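PDB 7AVK: LPXTG cell wall surface protein from Streptococcus gordonii, which is a wall-attached streptococcal surface adhesin whose tandem SHIRT domains, one of them described here, probably set how far its binding region projects from the cell. Local coordinates for residues 7-12 and 42-47; 46-51 and 55-60. One frame throughout, in Å; residues are numbered along the deposited sequence.

Contact 1 of 2, residues 7-12 and 42-47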
loop_
_atom_site.group_PDB
_atom_site.type_symbol
_atom_site.label_atom_id
_atom_site.label_comp_id
_atom_site.label_asym_id
_atom_site.label_seq_id
_atom_site.Cartn_x
_atom_site.Cartn_y
_atom_site.Cartn_z
ATOM N N HIS A 7 4.948 1.023 2.969
ATOM C CA HIS A 7 3.688 0.543 2.453
ATOM C C HIS A 7 3.469 -0.883 2.915
ATOM O O HIS A 7 4.415 -1.674 2.980
ATOM C CB HIS A 7 3.663 0.598 0.918
ATOM C CG HIS A 7 3.977 1.972 0.355
ATOM N ND1 HIS A 7 5.248 2.485 0.265
ATOM C CD2 HIS A 7 3.165 2.934 -0.151
ATOM C CE1 HIS A 7 5.185 3.695 -0.285
ATOM N NE2 HIS A 7 3.917 4.029 -0.527
ATOM N N GLU A 8 2.213 -1.245 3.163
ATOM C CA GLU A 8 1.802 -2.604 3.445
ATOM C C GLU A 8 0.529 -2.864 2.670
ATOM O O GLU A 8 -0.330 -1.981 2.598
ATOM C CB GLU A 8 1.558 -2.800 4.954
ATOM C CG GLU A 8 1.090 -4.242 5.281
ATOM C CD GLU A 8 0.916 -4.575 6.709
ATOM O OE1 GLU A 8 1.039 -3.746 7.631
ATOM O OE2 GLU A 8 0.446 -5.718 7.008
ATOM N N PHE A 9 0.382 -4.087 2.122
ATOM C CA PHE A 9 -0.861 -4.506 1.512
ATOM C C PHE A 9 -1.585 -5.516 2.395
ATOM O O PHE A 9 -0.948 -6.361 3.009
ATOM C CB PHE A 9 -0.627 -5.160 0.141
ATOM C CG PHE A 9 -0.161 -4.238 -0.970
ATOM C CD1 PHE A 9 -0.376 -2.878 -0.992
ATOM C CD2 PHE A 9 0.454 -4.813 -2.079
ATOM C CE1 PHE A 9 0.017 -2.110 -2.083
ATOM C CE2 PHE A 9 0.813 -4.080 -3.166
ATOM C CZ PHE A 9 0.590 -2.739 -3.185
ATOM N N VAL A 10 -2.909 -5.431 2.381
ATOM C CA VAL A 10 -3.798 -6.408 2.999
ATOM C C VAL A 10 -4.859 -6.812 1.994
ATOM O O VAL A 10 -5.190 -6.077 1.058
ATOM C CB VAL A 10 -4.468 -5.853 4.278
ATOM C CG1 VAL A 10 -3.397 -5.529 5.341
ATOM C CG2 VAL A 10 -5.358 -4.684 4.019
ATOM N N SER A 11 -5.404 -8.003 2.218
ATOM C CA SER A 11 -6.602 -8.438 1.519
ATOM C C SER A 11 -7.850 -7.888 2.220
ATOM O O SER A 11 -8.024 -8.052 3.433
ATOM C CB SER A 11 -6.694 -9.951 1.523
ATOM O OG SER A 11 -7.962 -10.321 1.011
ATOM N N GLY A 12 -8.720 -7.260 1.449
ATOM C CA GLY A 12 -10.021 -6.837 1.925
ATOM C C GLY A 12 -11.080 -7.905 1.843
ATOM O O GLY A 12 -12.236 -7.627 2.176
ATOM N N THR A 42 2.687 5.846 -2.540
ATOM C CA THR A 42 2.970 5.507 -3.917
ATOM C C THR A 42 1.878 4.602 -4.465
ATOM O O THR A 42 1.515 3.613 -3.839
ATOM C CB THR A 42 4.324 4.796 -3.985
ATOM O OG1 THR A 42 5.316 5.640 -3.400
ATOM C CG2 THR A 42 4.695 4.389 -5.399
ATOM N N GLN A 43 1.377 4.917 -5.659
ATOM C CA GLN A 43 0.409 4.054 -6.298
ATOM C C GLN A 43 1.054 2.732 -6.683
ATOM O O GLN A 43 2.171 2.727 -7.240
ATOM C CB GLN A 43 -0.177 4.690 -7.545
ATOM C CG GLN A 43 -1.097 5.867 -7.274
ATOM C CD GLN A 43 -2.347 5.381 -6.635
ATOM O OE1 GLN A 43 -2.735 5.831 -5.508
ATOM N NE2 GLN A 43 -3.056 4.492 -7.325
ATOM N N PRO A 44 0.385 1.599 -6.501
ATOM C CA PRO A 44 0.863 0.356 -7.137
ATOM C C PRO A 44 0.942 0.579 -8.643
ATOM O O PRO A 44 0.061 1.215 -9.219
ATOM C CB PRO A 44 -0.200 -0.693 -6.758
ATOM C CG PRO A 44 -0.902 -0.025 -5.494
ATOM C CD PRO A 44 -0.890 1.419 -5.802
ATOM N N SER A 45 1.949 -0.001 -9.297
ATOM C CA SER A 45 2.206 0.249 -10.737
ATOM C C SER A 45 1.074 -0.339 -11.576
ATOM O O SER A 45 0.860 0.122 -12.689
ATOM C CB SER A 45 3.535 -0.265 -11.147
ATOM O OG SER A 45 3.604 -1.660 -10.976
ATOM N N GLN A 46 0.430 -1.383 -11.075
ATOM C CA GLN A 46 -0.788 -1.968 -11.656
ATOM C C GLN A 46 -1.845 -1.963 -10.549
ATOM O O GLN A 46 -1.495 -2.215 -9.397
ATOM C CB GLN A 46 -0.548 -3.389 -12.163
ATOM C CG GLN A 46 0.581 -3.486 -13.166
ATOM C CD GLN A 46 0.293 -2.736 -14.445
ATOM O OE1 GLN A 46 -0.849 -2.496 -14.810
ATOM N NE2 GLN A 46 1.351 -2.311 -15.113
ATOM N N THR A 47 -3.095 -1.690 -10.868
ATOM C CA THR A 47 -4.174 -1.672 -9.859
ATOM C C THR A 47 -5.156 -2.810 -10.084
ATOM O O THR A 47 -6.143 -2.865 -9.369
ATOM C CB THR A 47 -4.836 -0.297 -9.809
ATOM O OG1 THR A 47 -5.260 -0.017 -11.141
ATOM C CG2 THR A 47 -3.894 0.762 -9.291
#

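Contact 2 of 2, residues 46-51 and 55-60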
loop_
_atom_site.group_PDB
_atom_site.type_symbol
_atom_site.label_atom_id
_atom_site.label_comp_id
_atom_site.label_asym_id
_atom_site.label_seq_id
_atom_site.Cartn_x
_atom_site.Cartn_y
_atom_site.Cartn_z
ATOM N N GLN A 46 0.430 -1.383 -11.075
ATOM C CA GLN A 46 -0.788 -1.968 -11.656
ATOM C C GLN A 46 -1.845 -1.963 -10.549
ATOM O O GLN A 46 -1.495 -2.215 -9.397
ATOM C CB GLN A 46 -0.548 -3.389 -12.163
ATOM C CG GLN A 46 0.581 -3.486 -13.166
ATOM C CD GLN A 46 0.293 -2.736 -14.445
ATOM O OE1 GLN A 46 -0.849 -2.496 -14.810
ATOM N NE2 GLN A 46 1.351 -2.311 -15.113
ATOM N N THR A 47 -3.095 -1.690 -10.868
ATOM C CA THR A 47 -4.174 -1.672 -9.859
ATOM C C THR A 47 -5.156 -2.810 -10.084
ATOM O O THR A 47 -6.143 -2.865 -9.369
ATOM C CB THR A 47 -4.836 -0.297 -9.809
ATOM O OG1 THR A 47 -5.260 -0.017 -11.141
ATOM C CG2 THR A 47 -3.894 0.762 -9.291
ATOM N N GLU A 48 -4.879 -3.715 -11.016
ATOM C CA GLU A 48 -5.728 -4.887 -11.274
ATOM C C GLU A 48 -4.792 -6.056 -11.583
ATOM O O GLU A 48 -3.872 -5.848 -12.396
ATOM C CB GLU A 48 -6.712 -4.600 -12.405
ATOM C CG GLU A 48 -7.880 -5.555 -12.488
ATOM C CD GLU A 48 -8.882 -5.187 -13.571
ATOM O OE1 GLU A 48 -8.463 -4.596 -14.584
ATOM O OE2 GLU A 48 -10.075 -5.476 -13.400
ATOM N N VAL A 49 -4.980 -7.200 -10.937
ATOM C CA VAL A 49 -4.162 -8.408 -11.180
ATOM C C VAL A 49 -5.144 -9.531 -11.472
ATOM O O VAL A 49 -5.945 -9.868 -10.596
ATOM C CB VAL A 49 -3.253 -8.776 -10.001
ATOM C CG1 VAL A 49 -2.668 -10.173 -10.163
ATOM C CG2 VAL A 49 -2.170 -7.731 -9.838
ATOM N N LYS A 50 -5.089 -10.095 -12.671
ATOM C CA LYS A 50 -5.972 -11.200 -13.061
ATOM C C LYS A 50 -5.296 -12.509 -12.677
ATOM O O LYS A 50 -4.097 -12.623 -12.948
ATOM C CB LYS A 50 -6.279 -11.199 -14.563
ATOM C CG LYS A 50 -7.244 -10.119 -15.023
ATOM C CD LYS A 50 -8.688 -10.578 -15.008
ATOM C CE LYS A 50 -9.697 -9.585 -15.551
ATOM N NZ LYS A 50 -9.502 -8.200 -15.059
ATOM N N THR A 51 -6.033 -13.448 -12.100
ATOM C CA THR A 51 -5.526 -14.780 -11.689
ATOM C C THR A 51 -6.429 -15.818 -12.345
ATOM O O THR A 51 -7.428 -15.415 -12.946
ATOM C CB THR A 51 -5.496 -14.936 -10.157
ATOM O OG1 THR A 51 -6.829 -15.049 -9.667
ATOM C CG2 THR A 51 -4.798 -13.785 -9.469
ATOM N N THR A 55 -10.168 -11.800 -10.104
ATOM C CA THR A 55 -9.423 -10.546 -10.211
ATOM C C THR A 55 -9.152 -9.948 -8.830
ATOM O O THR A 55 -10.058 -9.972 -7.995
ATOM C CB THR A 55 -10.206 -9.521 -11.033
ATOM O OG1 THR A 55 -10.582 -10.184 -12.237
ATOM C CG2 THR A 55 -9.408 -8.285 -11.355
ATOM N N TRP A 56 -7.941 -9.477 -8.602
ATOM C CA TRP A 56 -7.605 -8.647 -7.439
ATOM C C TRP A 56 -7.639 -7.200 -7.920
ATOM O O TRP A 56 -6.981 -6.883 -8.928
ATOM C CB TRP A 56 -6.235 -8.991 -6.897
ATOM C CG TRP A 56 -6.196 -10.272 -6.146
ATOM C CD1 TRP A 56 -5.802 -11.475 -6.623
ATOM C CD2 TRP A 56 -6.530 -10.463 -4.760
ATOM N NE1 TRP A 56 -5.854 -12.386 -5.620
ATOM C CE2 TRP A 56 -6.295 -11.810 -4.463
ATOM C CE3 TRP A 56 -6.995 -9.623 -3.741
ATOM C CZ2 TRP A 56 -6.510 -12.342 -3.193
ATOM C CZ3 TRP A 56 -7.165 -10.131 -2.471
ATOM C CH2 TRP A 56 -6.936 -11.483 -2.206
ATOM N N SER A 57 -8.363 -6.342 -7.214
ATOM C CA SER A 57 -8.489 -4.925 -7.582
ATOM C C SER A 57 -7.975 -4.091 -6.419
ATOM O O SER A 57 -8.378 -4.334 -5.283
ATOM C CB SER A 57 -9.908 -4.562 -7.903
ATOM O OG SER A 57 -10.395 -5.340 -8.971
ATOM N N PHE A 58 -7.152 -3.106 -6.701
ATOM C CA PHE A 58 -6.636 -2.231 -5.651
ATOM C C PHE A 58 -7.746 -1.260 -5.305
ATOM O O PHE A 58 -8.235 -0.510 -6.180
ATOM C CB PHE A 58 -5.413 -1.443 -6.098
ATOM C CG PHE A 58 -4.841 -0.619 -4.977
ATOM C CD1 PHE A 58 -4.370 -1.252 -3.849
ATOM C CD2 PHE A 58 -4.755 0.762 -5.033
ATOM C CE1 PHE A 58 -3.838 -0.535 -2.811
ATOM C CE2 PHE A 58 -4.218 1.480 -3.979
ATOM C CZ PHE A 58 -3.761 0.828 -2.863
ATOM N N LYS A 59 -8.175 -1.252 -4.048
ATOM C CA LYS A 59 -9.230 -0.286 -3.602
ATOM C C LYS A 59 -8.655 1.178 -3.307
ATOM O O LYS A 59 -8.829 2.227 -4.056
ATOM C CB LYS A 59 -9.947 -0.862 -2.374
ATOM C CG LYS A 59 -11.085 -0.029 -1.803
ATOM C CD LYS A 59 -11.949 -0.816 -0.842
ATOM C CE LYS A 59 -12.853 0.052 0.007
ATOM N NZ LYS A 59 -13.930 -0.736 0.654
ATOM N N SER A 60 -7.810 1.226 -2.293
ATOM C CA SER A 60 -7.217 2.491 -1.826
ATOM C C SER A 60 -6.263 2.199 -0.690
ATOM O O SER A 60 -6.259 1.105 -0.135
ATOM C CB SER A 60 -8.296 3.461 -1.272
ATOM O OG SER A 60 -9.032 2.803 -0.276
HETATM O O HOH W 1 -8.762 -1.025 -8.944
#

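Contact 1 of 2, residues 7-12 and 42-47
His7 and Phe9 of strand 3-11 share a first torsion that turns CG anti to the carbonyl carbon, with chi1 -55° at His7, and both rings reach across to the loop 42-47. The His7 ring ends at the backbone of Thr42. Its NE2 accepts a hydrogen bond from Thr42 N at 3.0 Å. The bond is fairly straight, 160° at the hydrogen. The donor comes in at the ring edge, tilted 20° out of the plane. The Thr42 side chain crosses the imidazole at about a right angle, and Thr42 CB lies 3.6 Å from His7 NE2. Thr42 OG1 turns to Gln30 NE2 for its hydrogen bond, and Thr42 O is bonded to Tyr61 OH.

Two residues along, the contact is apolar. The far end of the Phe9 ring meets the pyrrolidine of Pro44 obliquely. Phe9 CZ lies 3.9 Å from Pro44 CG in one of two modelled conformers of the proline. Pro44 also packs on Phe58 and Tyr61 of strand 55-61 and on Trp79. One residue back, Gln43 OE1 is hydrogen-bonded to N of a bound isothiocyanate. The loop is joined to the strand by one polar and one apolar side-chain contact. The bond from Thr42 N requires a lone pair on NE2, consistent with a neutral His7 carrying its proton on ND1.

Contact 2 of 2, residues 46-51 and 55-60
The beta hairpin of strands 48-50 and 55-61 forms one margin of the mixed sheet, with 48-50 outermost. The strand segments run antiparallel at 172°, their axes 4.7 Å apart. Val49 and Trp56 are a hydrogen-bonded pair: Trp56 N gives to Val49 O at 2.8 Å, and Val49 N gives to Trp56 O at 2.9 Å. Phe58 N continues the pattern to Thr47 O, also at 2.9 Å. A water donates to both Thr47 O and Phe58 O and bridges the two segments there.

On one face, Glu48 extends with CG anti to the backbone N, chi1 -163°, which lays its chain across Thr55. Glu48 CG comes within 3.3 Å of Thr55 CG2. Lys50 bends over the same threonine, with Lys50 CD 3.4 Å from Thr55 OG1. Within strand 48-50, Lys50 NZ forms a salt bridge to Glu48 OE2 at 3.2 Å. Both side chains of this exposed pair pack against Thr55. On the other face, Val49 and Trp56 are buried against helix 20-23 and neighbouring residues such as Leu25 and Phe81. Thr51 CG2 touches Trp56 CD1 at the indole edge, 3.8 Å away and in the ring plane. This is an antiparallel edge hairpin of a SHIRT domain, a ubiquitin-clan family, with a polar outer face and an apolar face turned to the core.

Both contacts reach the same mixed sheet of one SHIRT domain, and they share Gln46 and Thr47. Both are partly buried. Contact 1 lies near the middle of the domain, where the loop 42-47 meets side chains of strand 3-11. Contact 2 pairs neighbouring strands farther out, its centre about 12 Å from the centre of the chain, and it alone has exposed touching residues. Contact 1 has a single hydrogen bond, from backbone N to a ring nitrogen, beside apolar packing. Backbone bonds carry contact 2, and strand 48-50 adds its own salt bridge on the exposed side. The two meet through apolar packing: Phe9 CE1 is 4.2 Å from Phe58 CE1. Gln43 and Phe58 also line one isothiocyanate pocket.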